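Local atomic coordinates of cobyrinic Acid a,c-diamide synthase (Mycobacterium smegmatis, PDB entry 4PFS), a protein that binds ADP and magnesium as a P-loop protein of the ParA family and may play a role in septum formation. Residues L13-Q18 against D150-L155. Sequence-based numbering, arbitrary orientation.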
loop_
_atom_site.group_PDB
_atom_site.type_symbol
_atom_site.label_atom_id
_atom_site.label_comp_id
_atom_site.label_asym_id
_atom_site.label_seq_id
_atom_site.Cartn_x
_atom_site.Cartn_y
_atom_site.Cartn_z
ATOM N N LEU A 13 6.324 2.730 0.769
ATOM C CA LEU A 13 5.609 1.582 1.286
ATOM C C LEU A 13 4.534 1.190 0.313
ATOM O O LEU A 13 3.652 1.999 0.013
ATOM C CB LEU A 13 4.980 1.891 2.649
ATOM C CG LEU A 13 3.958 0.873 3.186
ATOM C CD1 LEU A 13 4.633 -0.447 3.537
ATOM C CD2 LEU A 13 3.193 1.415 4.388
ATOM N N ALA A 14 4.600 -0.049 -0.175
ATOM C CA ALA A 14 3.538 -0.588 -1.005
ATOM C C ALA A 14 2.488 -1.274 -0.120
ATOM O O ALA A 14 2.824 -1.963 0.842
ATOM C CB ALA A 14 4.095 -1.562 -2.041
ATOM N N VAL A 15 1.216 -1.070 -0.441
ATOM C CA VAL A 15 0.156 -1.782 0.244
ATOM C C VAL A 15 -0.591 -2.646 -0.774
ATOM O O VAL A 15 -1.221 -2.128 -1.704
ATOM C CB VAL A 15 -0.783 -0.814 0.953
ATOM C CG1 VAL A 15 -2.004 -1.556 1.517
ATOM C CG2 VAL A 15 -0.025 -0.111 2.070
ATOM N N ALA A 16 -0.495 -3.964 -0.628
ATOM C CA ALA A 16 -0.938 -4.837 -1.708
ATOM C C ALA A 16 -1.628 -6.101 -1.207
ATOM O O ALA A 16 -1.303 -6.636 -0.140
ATOM C CB ALA A 16 0.251 -5.194 -2.613
ATOM N N ASN A 17 -2.600 -6.537 -2.005
ATOM C CA ASN A 17 -3.373 -7.747 -1.800
ATOM C C ASN A 17 -4.236 -7.972 -3.040
ATOM O O ASN A 17 -5.097 -7.146 -3.348
ATOM C CB ASN A 17 -4.256 -7.647 -0.558
ATOM C CG ASN A 17 -4.871 -8.987 -0.172
ATOM O OD1 ASN A 17 -4.900 -9.930 -0.967
ATOM N ND2 ASN A 17 -5.367 -9.074 1.053
ATOM N N GLN A 18 -4.007 -9.073 -3.755
ATOM C CA GLN A 18 -4.710 -9.305 -5.016
ATOM C C GLN A 18 -6.185 -9.657 -4.771
ATOM O O GLN A 18 -7.009 -9.588 -5.679
ATOM C CB GLN A 18 -4.014 -10.406 -5.847
ATOM C CG GLN A 18 -4.197 -11.862 -5.349
ATOM C CD GLN A 18 -3.205 -12.267 -4.259
ATOM O OE1 GLN A 18 -2.799 -11.447 -3.452
ATOM N NE2 GLN A 18 -2.792 -13.520 -4.263
ATOM N N ASP A 150 9.450 -1.274 1.130
ATOM C CA ASP A 150 8.697 -2.136 2.020
ATOM C C ASP A 150 7.308 -2.411 1.479
ATOM O O ASP A 150 6.707 -1.580 0.779
ATOM C CB ASP A 150 8.586 -1.500 3.403
ATOM C CG ASP A 150 9.915 -1.420 4.108
ATOM O OD1 ASP A 150 10.681 -2.402 4.026
ATOM O OD2 ASP A 150 10.188 -0.384 4.752
ATOM N N VAL A 151 6.788 -3.575 1.836
ATOM C CA VAL A 151 5.435 -3.937 1.462
ATOM C C VAL A 151 4.735 -4.625 2.646
ATOM O O VAL A 151 5.367 -5.357 3.414
ATOM C CB VAL A 151 5.435 -4.840 0.190
ATOM C CG1 VAL A 151 6.406 -6.005 0.351
ATOM C CG2 VAL A 151 4.011 -5.325 -0.137
ATOM N N ILE A 152 3.451 -4.321 2.819
ATOM C CA ILE A 152 2.590 -5.030 3.758
ATOM C C ILE A 152 1.380 -5.555 2.997
ATOM O O ILE A 152 0.967 -4.967 1.993
ATOM C CB ILE A 152 2.099 -4.138 4.932
ATOM C CG1 ILE A 152 1.366 -2.888 4.408
ATOM C CG2 ILE A 152 3.265 -3.740 5.851
ATOM C CD1 ILE A 152 0.637 -2.098 5.494
ATOM N N VAL A 153 0.820 -6.669 3.454
ATOM C CA VAL A 153 -0.467 -7.084 2.934
ATOM C C VAL A 153 -1.532 -6.922 4.016
ATOM O O VAL A 153 -1.458 -7.537 5.094
ATOM C CB VAL A 153 -0.422 -8.534 2.395
ATOM C CG1 VAL A 153 0.403 -9.421 3.300
ATOM C CG2 VAL A 153 -1.833 -9.081 2.190
ATOM N N PRO A 154 -2.510 -6.040 3.758
ATOM C CA PRO A 154 -3.667 -5.922 4.657
ATOM C C PRO A 154 -4.507 -7.175 4.509
ATOM O O PRO A 154 -4.943 -7.497 3.392
ATOM C CB PRO A 154 -4.393 -4.679 4.147
ATOM C CG PRO A 154 -3.998 -4.578 2.703
ATOM C CD PRO A 154 -2.581 -5.099 2.630
ATOM N N LEU A 155 -4.695 -7.900 5.602
ATOM C CA LEU A 155 -5.269 -9.241 5.516
ATOM C C LEU A 155 -6.499 -9.388 6.379
ATOM O O LEU A 155 -6.417 -9.263 7.602
ATOM C CB LEU A 155 -4.225 -10.276 5.922
ATOM C CG LEU A 155 -4.514 -11.745 5.634
ATOM C CD1 LEU A 155 -4.642 -12.016 4.119
ATOM C CD2 LEU A 155 -3.433 -12.606 6.256
#
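The flat carboxamide of N17 has one face against V153, whose CG2 lies over CG and ND2, 3.7 Å from ND2. At its edge, ND2 donates almost within the amide plane to P154 O at 2.9 Å, a bond somewhat bent at the hydrogen (151°). The other edge atom, OD1, takes the N-H of K19, so both ends of the amide are held and its rotation is fixed. V15 CG1 meets CG and CD of the P154 ring at an oblique angle, about equally far from both.

These groups sit at the exit of two neighbouring parallel strands in the core of the P-loop NTPase fold. Strand 11-15, flanked on its other edge by strand 128-132, runs into the deviant Walker A loop of ParA proteins; the ADP-binding residues A23 and K24 follow, and K24 touches both V15 and P154.

Further back the strands pair in regular parallel fashion. A14 uses both its backbone polar groups, N to D150 O and O to I152 N, and A16 N continues the run to I152 O at 3.2 Å. The strands are mildly twisted against each other, and after the A16 bond the next hydrogen bond across is the side-chain one of N17.

On the face carrying L13, V15 and I152, V15 CG2 and I152 CG1 lie side by side at 3.9 Å; with chi1 172°, V15 points CG1 forward to the proline and leaves CG2 for the isoleucine. D150 turns its carboxylate out of this pairing, to R11 and W259. On the opposite face A14 CB meets V151 CB at 4.2 Å. Back on the face of V15, L13 CG stands anti to N and chi2 near 68° turns CD1 toward the neighbouring strand, 3.6 Å from D150 O.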